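Local atomic coordinates of muconate lactonizing enzyme (Corynebacterium glutamicum, PDB entry 3I4K), a protein that belongs to the muconate lactonizing enzyme family of the enolase superfamily and holds a magnesium ion at the mouth of a modified TIM barrel. Residues K137-W142 / D349-I354; F331-L336 / Q343-K348; G132-K137 / S320-S325; A298-T303 / I324-E329; L274-H279 / A312-F317. All blocks are in the same frame, centred on the assembly; numbering follows the deposited sequence.

Contact 1: residues K137-W142 / D349-I354; sequences KVDVTW and DGQVAI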
# COMPACT_ATOMS: atom_id res chain seq x y z
N LYS A 137 16.45 -11.53 -5.83
CA LYS A 137 17.39 -10.91 -6.75
C LYS A 137 16.61 -10.12 -7.81
O LYS A 137 15.53 -10.52 -8.23
CB LYS A 137 18.26 -11.96 -7.43
CG LYS A 137 17.53 -12.84 -8.41
CD LYS A 137 18.46 -13.85 -9.06
CE LYS A 137 17.70 -14.71 -10.08
NZ LYS A 137 18.61 -15.58 -10.87
N VAL A 138 17.18 -9.00 -8.25
CA VAL A 138 16.53 -8.15 -9.24
C VAL A 138 17.45 -7.83 -10.41
O VAL A 138 18.67 -7.95 -10.31
CB VAL A 138 16.08 -6.80 -8.62
CG1 VAL A 138 15.06 -7.05 -7.51
CG2 VAL A 138 17.28 -6.05 -8.05
N ASP A 139 16.86 -7.44 -11.54
CA ASP A 139 17.67 -7.06 -12.68
C ASP A 139 18.13 -5.63 -12.44
O ASP A 139 17.47 -4.85 -11.74
CB ASP A 139 16.86 -7.16 -13.97
CG ASP A 139 16.57 -8.61 -14.34
OD1 ASP A 139 17.51 -9.43 -14.29
OD2 ASP A 139 15.41 -8.92 -14.69
N VAL A 140 19.28 -5.29 -13.00
CA VAL A 140 19.84 -3.96 -12.82
C VAL A 140 20.22 -3.33 -14.15
O VAL A 140 20.99 -3.89 -14.93
CB VAL A 140 21.09 -4.00 -11.89
CG1 VAL A 140 21.66 -2.59 -11.70
CG2 VAL A 140 20.70 -4.60 -10.55
N THR A 141 19.64 -2.16 -14.39
CA THR A 141 19.91 -1.38 -15.60
C THR A 141 21.06 -0.47 -15.22
O THR A 141 21.05 0.15 -14.15
CB THR A 141 18.69 -0.51 -15.99
OG1 THR A 141 17.56 -1.34 -16.30
CG2 THR A 141 19.02 0.35 -17.21
N TRP A 142 22.07 -0.37 -16.09
CA TRP A 142 23.22 0.49 -15.81
C TRP A 142 23.03 1.84 -16.50
O TRP A 142 22.78 1.90 -17.71
CB TRP A 142 24.53 -0.18 -16.28
CG TRP A 142 25.77 0.68 -16.07
CD1 TRP A 142 26.45 1.38 -17.02
CD2 TRP A 142 26.43 0.95 -14.82
NE1 TRP A 142 27.50 2.08 -16.44
CE2 TRP A 142 27.51 1.83 -15.10
CE3 TRP A 142 26.23 0.53 -13.49
CZ2 TRP A 142 28.37 2.30 -14.10
CZ3 TRP A 142 27.09 1.01 -12.49
CH2 TRP A 142 28.15 1.88 -12.81
N ASP A 349 25.91 -11.18 -13.60
CA ASP A 349 24.96 -11.54 -14.65
C ASP A 349 23.80 -10.56 -14.79
O ASP A 349 22.65 -10.96 -15.01
CB ASP A 349 24.43 -12.96 -14.38
CG ASP A 349 25.55 -13.99 -14.30
OD1 ASP A 349 26.29 -14.14 -15.30
OD2 ASP A 349 25.69 -14.64 -13.24
N GLY A 350 24.10 -9.27 -14.66
CA GLY A 350 23.07 -8.25 -14.81
C GLY A 350 22.11 -8.11 -13.65
O GLY A 350 21.08 -7.45 -13.77
N GLN A 351 22.44 -8.73 -12.53
CA GLN A 351 21.58 -8.65 -11.37
C GLN A 351 22.35 -8.34 -10.10
O GLN A 351 23.57 -8.19 -10.11
CB GLN A 351 20.84 -9.97 -11.17
CG GLN A 351 20.24 -10.57 -12.43
CD GLN A 351 19.16 -11.58 -12.11
OE1 GLN A 351 18.01 -11.22 -11.87
NE2 GLN A 351 19.53 -12.86 -12.08
N VAL A 352 21.62 -8.23 -9.01
CA VAL A 352 22.20 -7.99 -7.71
C VAL A 352 21.30 -8.73 -6.73
O VAL A 352 20.07 -8.66 -6.85
CB VAL A 352 22.26 -6.49 -7.36
CG1 VAL A 352 20.87 -5.88 -7.42
CG2 VAL A 352 22.87 -6.30 -5.98
N ALA A 353 21.89 -9.46 -5.80
CA ALA A 353 21.12 -10.22 -4.84
C ALA A 353 20.66 -9.33 -3.70
O ALA A 353 21.35 -8.38 -3.33
CB ALA A 353 21.95 -11.38 -4.29
N ILE A 354 19.49 -9.63 -3.15
CA ILE A 354 18.95 -8.86 -2.05
C ILE A 354 19.79 -9.16 -0.81
O ILE A 354 20.13 -10.31 -0.55
CB ILE A 354 17.47 -9.23 -1.75
CG1 ILE A 354 16.53 -8.55 -2.76
CG2 ILE A 354 17.09 -8.77 -0.34
CD1 ILE A 354 16.82 -8.86 -4.20
O HOH W 1 20.53 -6.40 -16.46

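Contact 2: residues F331-L336 / Q343-K348; sequences FGPQLL and QEFEYK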
# COMPACT_ATOMS: atom_id res chain seq x y z
N PHE A 331 22.20 0.54 -8.82
CA PHE A 331 23.63 0.35 -9.00
C PHE A 331 24.44 1.39 -8.22
O PHE A 331 25.67 1.39 -8.29
CB PHE A 331 23.96 0.47 -10.48
CG PHE A 331 23.66 1.82 -11.07
CD1 PHE A 331 24.52 2.90 -10.87
CD2 PHE A 331 22.49 2.03 -11.80
CE1 PHE A 331 24.23 4.16 -11.40
CE2 PHE A 331 22.18 3.29 -12.32
CZ PHE A 331 23.05 4.35 -12.12
N GLY A 332 23.75 2.27 -7.51
CA GLY A 332 24.41 3.31 -6.74
C GLY A 332 25.77 2.91 -6.17
O GLY A 332 26.79 3.52 -6.52
N PRO A 333 25.81 1.89 -5.29
CA PRO A 333 27.04 1.40 -4.66
C PRO A 333 28.22 1.24 -5.62
O PRO A 333 29.36 1.52 -5.26
CB PRO A 333 26.60 0.08 -4.04
CG PRO A 333 25.18 0.38 -3.64
CD PRO A 333 24.65 1.08 -4.87
N GLN A 334 27.93 0.79 -6.84
CA GLN A 334 28.97 0.59 -7.84
C GLN A 334 29.58 1.88 -8.36
O GLN A 334 30.75 1.92 -8.75
CB GLN A 334 28.43 -0.22 -9.02
CG GLN A 334 28.05 -1.64 -8.68
CD GLN A 334 27.82 -2.49 -9.92
OE1 GLN A 334 26.94 -2.18 -10.74
NE2 GLN A 334 28.60 -3.55 -10.07
N LEU A 335 28.79 2.95 -8.38
CA LEU A 335 29.25 4.24 -8.87
C LEU A 335 30.21 4.90 -7.87
O LEU A 335 31.03 5.74 -8.25
CB LEU A 335 28.05 5.16 -9.12
CG LEU A 335 28.32 6.44 -9.90
CD1 LEU A 335 28.81 6.09 -11.29
CD2 LEU A 335 27.05 7.27 -9.98
N LEU A 336 30.09 4.51 -6.61
CA LEU A 336 30.95 5.06 -5.57
C LEU A 336 32.35 4.44 -5.69
O LEU A 336 32.49 3.25 -5.97
CB LEU A 336 30.38 4.74 -4.19
CG LEU A 336 28.95 5.17 -3.90
CD1 LEU A 336 28.52 4.62 -2.56
CD2 LEU A 336 28.85 6.68 -3.92
N GLN A 343 29.97 -4.97 4.44
CA GLN A 343 29.76 -6.03 3.46
C GLN A 343 29.76 -5.47 2.05
O GLN A 343 29.75 -4.25 1.86
CB GLN A 343 28.42 -6.74 3.70
CG GLN A 343 28.30 -7.38 5.07
CD GLN A 343 27.42 -6.57 6.00
OE1 GLN A 343 27.60 -5.36 6.16
NE2 GLN A 343 26.45 -7.24 6.62
N GLU A 344 29.77 -6.36 1.07
CA GLU A 344 29.74 -5.95 -0.33
C GLU A 344 28.51 -6.55 -1.00
O GLU A 344 28.05 -7.62 -0.62
CB GLU A 344 31.01 -6.43 -1.04
CG GLU A 344 32.28 -5.86 -0.47
CD GLU A 344 33.51 -6.26 -1.27
OE1 GLU A 344 34.62 -5.82 -0.90
OE2 GLU A 344 33.36 -7.01 -2.26
N PHE A 345 27.98 -5.83 -1.99
CA PHE A 345 26.81 -6.29 -2.72
C PHE A 345 27.30 -7.24 -3.80
O PHE A 345 28.46 -7.17 -4.21
CB PHE A 345 26.10 -5.10 -3.37
CG PHE A 345 25.38 -4.21 -2.40
CD1 PHE A 345 24.16 -4.58 -1.88
CD2 PHE A 345 25.94 -3.00 -2.01
CE1 PHE A 345 23.49 -3.76 -0.97
CE2 PHE A 345 25.28 -2.17 -1.10
CZ PHE A 345 24.05 -2.55 -0.58
N GLU A 346 26.43 -8.13 -4.26
CA GLU A 346 26.84 -9.08 -5.29
C GLU A 346 26.17 -8.77 -6.61
O GLU A 346 25.00 -9.09 -6.80
CB GLU A 346 26.48 -10.51 -4.88
CG GLU A 346 26.90 -10.88 -3.47
CD GLU A 346 26.63 -12.33 -3.16
OE1 GLU A 346 26.62 -12.68 -1.95
OE2 GLU A 346 26.44 -13.13 -4.11
N TYR A 347 26.92 -8.14 -7.51
CA TYR A 347 26.42 -7.79 -8.83
C TYR A 347 26.99 -8.75 -9.85
O TYR A 347 28.18 -8.70 -10.14
CB TYR A 347 26.84 -6.37 -9.22
CG TYR A 347 26.16 -5.27 -8.45
CD1 TYR A 347 24.92 -4.77 -8.86
CD2 TYR A 347 26.75 -4.72 -7.31
CE1 TYR A 347 24.28 -3.75 -8.15
CE2 TYR A 347 26.13 -3.71 -6.60
CZ TYR A 347 24.90 -3.22 -7.03
OH TYR A 347 24.29 -2.22 -6.31
N LYS A 348 26.15 -9.63 -10.38
CA LYS A 348 26.63 -10.57 -11.39
C LYS A 348 25.52 -10.92 -12.36
O LYS A 348 24.34 -10.95 -12.00
CB LYS A 348 27.19 -11.84 -10.74
CG LYS A 348 26.19 -12.66 -9.94
CD LYS A 348 26.84 -13.93 -9.41
CE LYS A 348 25.88 -14.74 -8.55
NZ LYS A 348 26.53 -15.94 -7.94

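Contact 3: residues G132-K137 / S320-S325; sequences GTVRDK and STKAIS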
# COMPACT_ATOMS: atom_id res chain seq x y z
N GLY A 132 7.10 -9.53 3.43
CA GLY A 132 7.85 -10.75 3.20
C GLY A 132 8.58 -10.72 1.88
O GLY A 132 8.77 -9.66 1.29
N THR A 133 9.00 -11.88 1.39
CA THR A 133 9.73 -11.88 0.13
C THR A 133 8.98 -12.45 -1.07
O THR A 133 8.23 -13.42 -0.95
CB THR A 133 11.10 -12.61 0.29
OG1 THR A 133 10.96 -14.01 0.03
CG2 THR A 133 11.62 -12.43 1.70
N VAL A 134 9.18 -11.80 -2.21
CA VAL A 134 8.59 -12.18 -3.49
C VAL A 134 9.74 -12.60 -4.40
O VAL A 134 9.57 -13.42 -5.31
CB VAL A 134 7.89 -10.97 -4.17
CG1 VAL A 134 7.28 -11.40 -5.50
CG2 VAL A 134 6.82 -10.39 -3.27
N ARG A 135 10.92 -12.02 -4.15
CA ARG A 135 12.12 -12.30 -4.95
C ARG A 135 13.37 -12.10 -4.11
O ARG A 135 13.36 -11.37 -3.10
CB ARG A 135 12.17 -11.35 -6.15
CG ARG A 135 12.27 -9.89 -5.73
CD ARG A 135 12.24 -8.91 -6.89
NE ARG A 135 10.89 -8.43 -7.21
CZ ARG A 135 10.15 -8.93 -8.19
NH1 ARG A 135 10.62 -9.92 -8.93
NH2 ARG A 135 8.95 -8.41 -8.44
N ASP A 136 14.47 -12.74 -4.52
CA ASP A 136 15.73 -12.61 -3.79
C ASP A 136 16.83 -12.01 -4.65
O ASP A 136 17.99 -11.97 -4.25
CB ASP A 136 16.18 -13.97 -3.23
CG ASP A 136 16.17 -15.08 -4.27
OD1 ASP A 136 16.71 -14.88 -5.38
OD2 ASP A 136 15.62 -16.16 -3.98
N LYS A 137 16.45 -11.53 -5.83
CA LYS A 137 17.39 -10.91 -6.75
C LYS A 137 16.61 -10.12 -7.81
O LYS A 137 15.53 -10.52 -8.23
CB LYS A 137 18.26 -11.96 -7.43
CG LYS A 137 17.53 -12.84 -8.41
CD LYS A 137 18.46 -13.85 -9.06
CE LYS A 137 17.70 -14.71 -10.08
NZ LYS A 137 18.61 -15.58 -10.87
N SER A 320 10.07 -7.24 -1.64
CA SER A 320 8.73 -7.47 -1.14
C SER A 320 7.61 -6.87 -1.98
O SER A 320 6.43 -6.99 -1.63
CB SER A 320 8.63 -6.90 0.27
OG SER A 320 8.82 -5.50 0.24
N THR A 321 7.95 -6.22 -3.09
CA THR A 321 6.95 -5.58 -3.92
C THR A 321 6.82 -6.20 -5.32
O THR A 321 7.64 -5.96 -6.19
CB THR A 321 7.24 -4.09 -4.03
OG1 THR A 321 7.32 -3.53 -2.71
CG2 THR A 321 6.15 -3.38 -4.82
N LYS A 322 5.77 -6.98 -5.51
CA LYS A 322 5.54 -7.65 -6.78
C LYS A 322 5.36 -6.66 -7.93
O LYS A 322 5.73 -6.95 -9.08
CB LYS A 322 4.30 -8.54 -6.66
CG LYS A 322 4.31 -9.78 -7.52
CD LYS A 322 4.09 -9.48 -8.97
CE LYS A 322 4.12 -10.76 -9.78
NZ LYS A 322 5.41 -11.47 -9.62
N ALA A 323 4.78 -5.51 -7.62
CA ALA A 323 4.52 -4.47 -8.62
C ALA A 323 5.80 -3.85 -9.21
O ALA A 323 5.72 -3.09 -10.17
CB ALA A 323 3.62 -3.39 -8.04
N ILE A 324 6.96 -4.15 -8.61
CA ILE A 324 8.23 -3.67 -9.19
C ILE A 324 8.35 -4.73 -10.25
O ILE A 324 8.91 -5.81 -10.02
CB ILE A 324 9.42 -3.78 -8.23
CG1 ILE A 324 9.29 -2.77 -7.09
CG2 ILE A 324 10.72 -3.53 -9.02
CD1 ILE A 324 9.44 -1.32 -7.53
N SER A 325 7.78 -4.43 -11.40
CA SER A 325 7.70 -5.34 -12.53
C SER A 325 8.59 -5.01 -13.72
O SER A 325 8.48 -5.66 -14.77
CB SER A 325 6.25 -5.32 -12.99
OG SER A 325 5.85 -3.96 -13.10

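Contact 4: residues A298-T303 / I324-E329; sequences ACHGAT and ISYGTE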
# COMPACT_ATOMS: atom_id res chain seq x y z
N ALA A 298 3.61 -0.20 -14.94
CA ALA A 298 4.74 -0.92 -14.38
C ALA A 298 5.56 0.00 -13.48
O ALA A 298 5.56 1.22 -13.66
CB ALA A 298 5.63 -1.44 -15.49
N CYS A 299 6.22 -0.58 -12.48
CA CYS A 299 7.09 0.18 -11.59
C CYS A 299 8.52 -0.33 -11.79
O CYS A 299 8.77 -1.53 -11.92
CB CYS A 299 6.68 0.01 -10.12
SG CYS A 299 5.19 0.93 -9.62
N HIS A 300 9.45 0.61 -11.87
CA HIS A 300 10.88 0.32 -12.05
C HIS A 300 11.56 0.61 -10.71
O HIS A 300 11.22 1.59 -10.03
CB HIS A 300 11.44 1.24 -13.13
CG HIS A 300 12.90 1.01 -13.44
ND1 HIS A 300 13.35 -0.11 -14.10
CD2 HIS A 300 13.98 1.81 -13.26
CE1 HIS A 300 14.65 0.01 -14.32
NE2 HIS A 300 15.06 1.16 -13.82
N GLY A 301 12.49 -0.25 -10.30
CA GLY A 301 13.20 -0.01 -9.05
C GLY A 301 14.24 1.07 -9.34
O GLY A 301 15.42 0.76 -9.52
N ALA A 302 13.80 2.33 -9.37
CA ALA A 302 14.67 3.46 -9.67
C ALA A 302 15.57 3.92 -8.51
O ALA A 302 15.29 3.65 -7.34
CB ALA A 302 13.83 4.65 -10.19
N THR A 303 16.62 4.64 -8.87
CA THR A 303 17.58 5.12 -7.89
C THR A 303 17.82 6.61 -7.95
O THR A 303 17.73 7.23 -9.01
CB THR A 303 18.95 4.42 -8.07
OG1 THR A 303 19.83 4.80 -7.02
CG2 THR A 303 19.58 4.79 -9.41
N ILE A 324 6.96 -4.15 -8.61
CA ILE A 324 8.23 -3.67 -9.19
C ILE A 324 8.35 -4.73 -10.25
O ILE A 324 8.91 -5.81 -10.02
CB ILE A 324 9.42 -3.78 -8.23
CG1 ILE A 324 9.29 -2.77 -7.09
CG2 ILE A 324 10.72 -3.53 -9.02
CD1 ILE A 324 9.44 -1.32 -7.53
N SER A 325 7.78 -4.43 -11.40
CA SER A 325 7.70 -5.34 -12.53
C SER A 325 8.59 -5.01 -13.72
O SER A 325 8.48 -5.66 -14.77
CB SER A 325 6.25 -5.32 -12.99
OG SER A 325 5.85 -3.96 -13.10
N TYR A 326 9.45 -4.01 -13.57
CA TYR A 326 10.32 -3.60 -14.66
C TYR A 326 11.79 -3.51 -14.25
O TYR A 326 12.50 -2.57 -14.63
CB TYR A 326 9.83 -2.25 -15.20
CG TYR A 326 10.47 -1.83 -16.49
CD1 TYR A 326 10.43 -2.65 -17.61
CD2 TYR A 326 11.12 -0.60 -16.60
CE1 TYR A 326 11.02 -2.27 -18.80
CE2 TYR A 326 11.72 -0.21 -17.78
CZ TYR A 326 11.66 -1.05 -18.88
OH TYR A 326 12.22 -0.65 -20.07
N GLY A 327 12.26 -4.50 -13.49
CA GLY A 327 13.63 -4.48 -13.06
C GLY A 327 13.95 -3.24 -12.24
O GLY A 327 13.04 -2.57 -11.75
N THR A 328 15.24 -2.93 -12.10
CA THR A 328 15.69 -1.78 -11.33
C THR A 328 16.94 -1.17 -11.96
O THR A 328 17.41 -1.61 -13.01
CB THR A 328 16.10 -2.20 -9.90
OG1 THR A 328 17.41 -2.79 -9.95
CG2 THR A 328 15.13 -3.24 -9.32
N GLU A 329 17.47 -0.14 -11.30
CA GLU A 329 18.70 0.53 -11.71
C GLU A 329 19.41 0.84 -10.40
O GLU A 329 20.02 1.90 -10.23
CB GLU A 329 18.41 1.84 -12.46
CG GLU A 329 17.40 2.74 -11.77
CD GLU A 329 17.39 4.16 -12.32
OE1 GLU A 329 17.75 4.37 -13.50
OE2 GLU A 329 17.00 5.08 -11.56
O HOH W 2 16.86 2.77 -15.39

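Contact 5: residues L274-H279 / A312-F317; sequences LKTTKH and AASLQF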
# COMPACT_ATOMS: atom_id res chain seq x y z
N LEU A 274 10.01 4.31 -9.45
CA LEU A 274 9.75 4.30 -8.02
C LEU A 274 11.05 4.28 -7.22
O LEU A 274 11.88 3.40 -7.38
CB LEU A 274 8.85 3.09 -7.70
CG LEU A 274 8.65 2.36 -6.37
CD1 LEU A 274 9.05 3.17 -5.16
CD2 LEU A 274 7.19 1.94 -6.31
N LYS A 275 11.21 5.29 -6.37
CA LYS A 275 12.40 5.43 -5.54
C LYS A 275 11.95 5.66 -4.10
O LYS A 275 11.20 6.61 -3.82
CB LYS A 275 13.23 6.63 -6.00
CG LYS A 275 13.52 6.67 -7.49
CD LYS A 275 14.35 7.91 -7.85
CE LYS A 275 14.62 7.97 -9.35
NZ LYS A 275 15.25 9.25 -9.77
N THR A 276 12.40 4.81 -3.19
CA THR A 276 12.02 4.93 -1.79
C THR A 276 12.41 6.28 -1.20
O THR A 276 11.75 6.78 -0.30
CB THR A 276 12.64 3.78 -0.97
OG1 THR A 276 14.07 3.75 -1.17
CG2 THR A 276 12.05 2.44 -1.41
N THR A 277 13.47 6.87 -1.73
CA THR A 277 13.92 8.17 -1.25
C THR A 277 13.01 9.31 -1.71
O THR A 277 12.54 10.11 -0.89
CB THR A 277 15.38 8.45 -1.70
OG1 THR A 277 15.54 8.11 -3.09
CG2 THR A 277 16.36 7.63 -0.86
N LYS A 278 12.75 9.36 -3.01
CA LYS A 278 11.90 10.40 -3.59
C LYS A 278 10.46 10.36 -3.10
O LYS A 278 9.81 11.39 -3.02
CB LYS A 278 11.92 10.29 -5.12
CG LYS A 278 10.96 11.24 -5.84
CD LYS A 278 10.92 10.95 -7.36
CE LYS A 278 10.55 9.50 -7.66
NZ LYS A 278 10.36 9.24 -9.12
N HIS A 279 9.95 9.17 -2.76
CA HIS A 279 8.57 9.05 -2.32
C HIS A 279 8.39 9.36 -0.85
O HIS A 279 7.26 9.41 -0.35
CB HIS A 279 8.03 7.67 -2.64
CG HIS A 279 8.02 7.36 -4.11
ND1 HIS A 279 7.56 8.25 -5.05
CD2 HIS A 279 8.43 6.27 -4.79
CE1 HIS A 279 7.67 7.72 -6.25
NE2 HIS A 279 8.20 6.51 -6.13
N ALA A 312 20.16 -0.41 -0.23
CA ALA A 312 19.72 -1.61 0.49
C ALA A 312 18.26 -1.45 0.92
O ALA A 312 17.50 -2.41 0.96
CB ALA A 312 20.60 -1.84 1.70
N ALA A 313 17.88 -0.22 1.26
CA ALA A 313 16.51 0.03 1.67
C ALA A 313 15.61 -0.19 0.46
O ALA A 313 14.52 -0.75 0.57
CB ALA A 313 16.36 1.45 2.20
N SER A 314 16.08 0.24 -0.71
CA SER A 314 15.31 0.07 -1.94
C SER A 314 15.27 -1.37 -2.43
O SER A 314 14.31 -1.77 -3.10
CB SER A 314 15.83 0.99 -3.04
OG SER A 314 15.48 2.35 -2.78
N LEU A 315 16.29 -2.16 -2.13
CA LEU A 315 16.31 -3.55 -2.55
C LEU A 315 15.35 -4.37 -1.67
O LEU A 315 14.75 -5.34 -2.13
CB LEU A 315 17.73 -4.12 -2.48
CG LEU A 315 18.70 -3.69 -3.59
CD1 LEU A 315 20.11 -4.07 -3.21
CD2 LEU A 315 18.31 -4.33 -4.91
N GLN A 316 15.22 -3.97 -0.41
CA GLN A 316 14.31 -4.66 0.50
C GLN A 316 12.90 -4.38 -0.01
O GLN A 316 12.01 -5.24 0.07
CB GLN A 316 14.47 -4.12 1.92
CG GLN A 316 15.83 -4.41 2.55
CD GLN A 316 15.98 -5.86 3.02
OE1 GLN A 316 17.09 -6.36 3.18
NE2 GLN A 316 14.86 -6.53 3.26
N PHE A 317 12.69 -3.18 -0.54
CA PHE A 317 11.38 -2.80 -1.06
C PHE A 317 11.10 -3.65 -2.29
O PHE A 317 10.04 -4.25 -2.39
CB PHE A 317 11.33 -1.31 -1.42
CG PHE A 317 9.98 -0.88 -1.95
CD1 PHE A 317 9.75 -0.80 -3.32
CD2 PHE A 317 8.93 -0.63 -1.08
CE1 PHE A 317 8.48 -0.48 -3.82
CE2 PHE A 317 7.65 -0.32 -1.56
CZ PHE A 317 7.43 -0.24 -2.94

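Contact 1: residues K137-W142 / D349-I354
Val-138 and Val-352 pair across an antiparallel ladder, their side chains side by side on the same face, and the contact divides into a tight side and a loose one about them. Val-138 N gives its proton to Val-352 O at 3.2 Å, and Val-352 N returns one to Val-138 O over the same distance. Farther along, Val-140 N reaches Gly-350 O at 2.9 Å. A water donates both to that carbonyl and to Val-140 O, bridging the two segments just past the last direct bond.

On the valine side the packing is dense. CG1 of Val-352 sits between the carbonyl carbon and the backbone N (chi1 57°), a setting that brings it 3.6 Å from Val-138 CG2 and within 3.4 Å of Val-140 CG2, tighter than a usual carbon contact. The side chains of Ile-354 and Val-138 cross at about a right angle, with Ile-354 CD1 4.2 Å from Val-138 CG1, and Leu-315 of helix 308-320 closes over both Val-138 and Val-352.

The reverse side is looser and faces solvent. There the extended, exposed Lys-137 chain crosses Gln-351 obliquely, while the carboxylate of Asp-139 lies alongside the same side chain. An apolar face of Val-138 and Val-352, and a polar side bearing Lys-137, mark a strand from the end of the chain, 351-353, added antiparallel to strand 137-144, the first strand of the enolase-superfamily barrel.

Contact 2: residues F331-L336 / Q343-K348
Gln-334 lays its side chain flat over one face of the Tyr-347 ring, joining the short helix 332-335, which follows the final barrel strands of this enolase-superfamily domain, to the edge strand 347-348. The two side chains slide past each other in opposite directions. Their amide and ring planes are only 14° apart, so the pair is stacked, with Gln-334 CD 3.5 Å above the ring plane and displaced toward the rim. CG of the glutamine makes a CH-pi contact, 3.8 Å from the ring centroid and 22° off the normal. At the other end of the amide, NE2 lies over the root of the ring, near Tyr-347 CG. An extended chain beyond CG (chi2 -167°) is what carries the amide along the ring instead of folding it back. Its OE1 accepts a hydrogen bond from Arg-159, which would favour this rotation of the amide.

Pro-333 works on two aromatic neighbours. Its CB and CG pack obliquely against the Phe-345 ring, CG standing 3.6 Å from Phe-345 CE2, and that ring also rests on Pro-308 and Leu-315 of helix 308-320. Toward Tyr-347 the proline runs at about a right angle. The tyrosine hydroxyl is hydrogen-bonded to Leu-330 O, immediately before the helix segment, and it lies 3.6 Å from Pro-333 CD and 3.8 Å from Phe-331 CA.

Contact 3: residues G132-K137 / S320-S325
Arg-135 reaches across from residues 132-137 to the turn at 321-324, and its side chain is a guide to the contact. CB leaves the backbone with CG set between the N and the carbonyl carbon (chi1 62°). The methylenes from CB through CD meet nothing of the opposite segment; the chain bends at chi3, and the first grip is that of NE, hydrogen-bonded to Ala-318 O near the end of helix 308-320. Beyond it CZ comes 3.8 Å from Ile-324 O. At the tip NH2 lies 3.0 Å from that same Ile-324 O, at a poor angle for a hydrogen bond, while Thr-321 O and Lys-322 O stand at the guanidinium edge, each 3.6 Å from NH2.

These carbonyls belong to a type I beta turn from Thr-321 to Ile-324, closed by Ile-324 N to Thr-321 O, which links helix 308-320 to strand 324-325 in this TIM-barrel-like domain. The loop leading into strand 137-144 packs against the turn and the residue before it. Val-134 does so through both branches: CG2 lies 3.8 Å from Ser-320 O, and CG1 lies 3.9 Å from Lys-322 CG, the two side chains crossing at about a right angle. Gly-91 and Ala-94 of the second subunit pack onto Val-134 and Lys-322 respectively.

Contact 4: residues A298-T303 / I324-E329
Strand 298-301 and the kinked segment 324-329 meet where the modified TIM barrel of the enolase superfamily closes its ring of strands, and His-300 and Glu-329 carry much of the contact. Parallel pairing is clearest at Gly-301, whose N-H runs almost straight to Gly-327 O (2.8 Å, 176°), in the carbonyl plane and on a lone pair; Glu-329 N then bonds Gly-301 O at 2.9 Å. Gly-301, having no side chain, lets Thr-328 CG2 come 3.8 Å from its CA. At the other end, Cys-299 O accepts weak bonds from the N-H groups of both Ser-325 and Tyr-326, where the chain turns its corner.

In His-300, chi1 (-178°) carries the ring toward 324-329 and chi2 turns ND1 to Tyr-326 O at 2.7 Å, with that oxygen near the ring plane. Thr-328 CA lies over one face of the imidazole, and the Tyr-326 ring approaches obliquely, planes 53° apart. Glu-329 crosses His-300 at about a right angle. Its OE2 takes the N-H of Thr-303 through the anti lone pair (2.8 Å), while OE1 forms a salt bridge with Lys-169 and accepts a bond from a water that also contacts His-300 NE2 at 2.9 Å. Both ends of the carboxylate are thereby held.

Strand 271-274 flanks 298-301 through backbone bonds at Ala-298 and His-300. From the other direction Thr-328 joins Asp-139 of strand 137-144, so that the two short strands complete the circuit, with helix 308-320 making the connection between 298-301 and 324-325.

Contact 5: residues L274-H279 / A312-F317
Thr-276 loses more surface than any other residue of this pair of segments, followed by Phe-317 and then Leu-274. The threonine's two branches do different work. The hydroxyl stands between the backbone N and the carbonyl carbon (chi1 55°) and meets Ser-314 OG of helix 308-320 at 2.6 Å, a short hydrogen bond in which either oxygen could be the donor. The methyl branch, CG2, lies instead beside the backbone N, where it packs 3.8 Å from Phe-317 CB and 3.9 Å from Phe-317 CG. Threonine and phenylalanine slide past each other in opposite directions, so the methyl meets the base of the aromatic side chain and not its far end.

The far end of the ring is met by Leu-274, at the close of strand 271-274. The leucine and Phe-317 come from opposite directions. Leu-274 CD2 lies 3.7 Å from Phe-317 CE1 and 4.0 Å from Phe-317 CZ, while its CG and CD1 also gather around CE1. Ile-324 touches both residues, and Ser-285 of helix 282-294 packs against Thr-276 and Phe-317.

Strand 271-274 and helix 308-320 are thus joined where the strand gives way to its loop, in the interior of the TIM-barrel-like domain. The neighbouring Lys-278 forms a salt bridge, and Lys-275 a hydrogen bond, with Asp-251, a ligand of the magnesium ion, so this segment also lines the metal site's second shell. Every touching residue is buried: one hydroxyl donates to the other beside packed apolar groups, and the second proton is left to a partner that this contact does not define.

Overall arrangement
Contacts 1, 4 and 5 each touch all the others; contact 2 lies beyond contact 1 at the edge strand, contact 3 at the turn leading into strand 324-325. The centre of contact 4 lies about 10 Å from that of contact 5, with His-300 O and Leu-274 N 3.0 Å apart, and about 11 Å from that of contact 1, where Thr-141 N approaches Thr-328 O at 2.7 Å. Contact 3 shares Ile-324 and Ser-325 with contact 4 and Lys-137 with contact 1. Contacts 2 and 3 do not touch, their nearest atoms being about 7 Å apart. The magnesium ion, held by Asp-200, Glu-226 and Asp-251, lies about 6 Å from the Glu-329 side chain of contact 4 and about 10 Å from that of Phe-331 in contact 2.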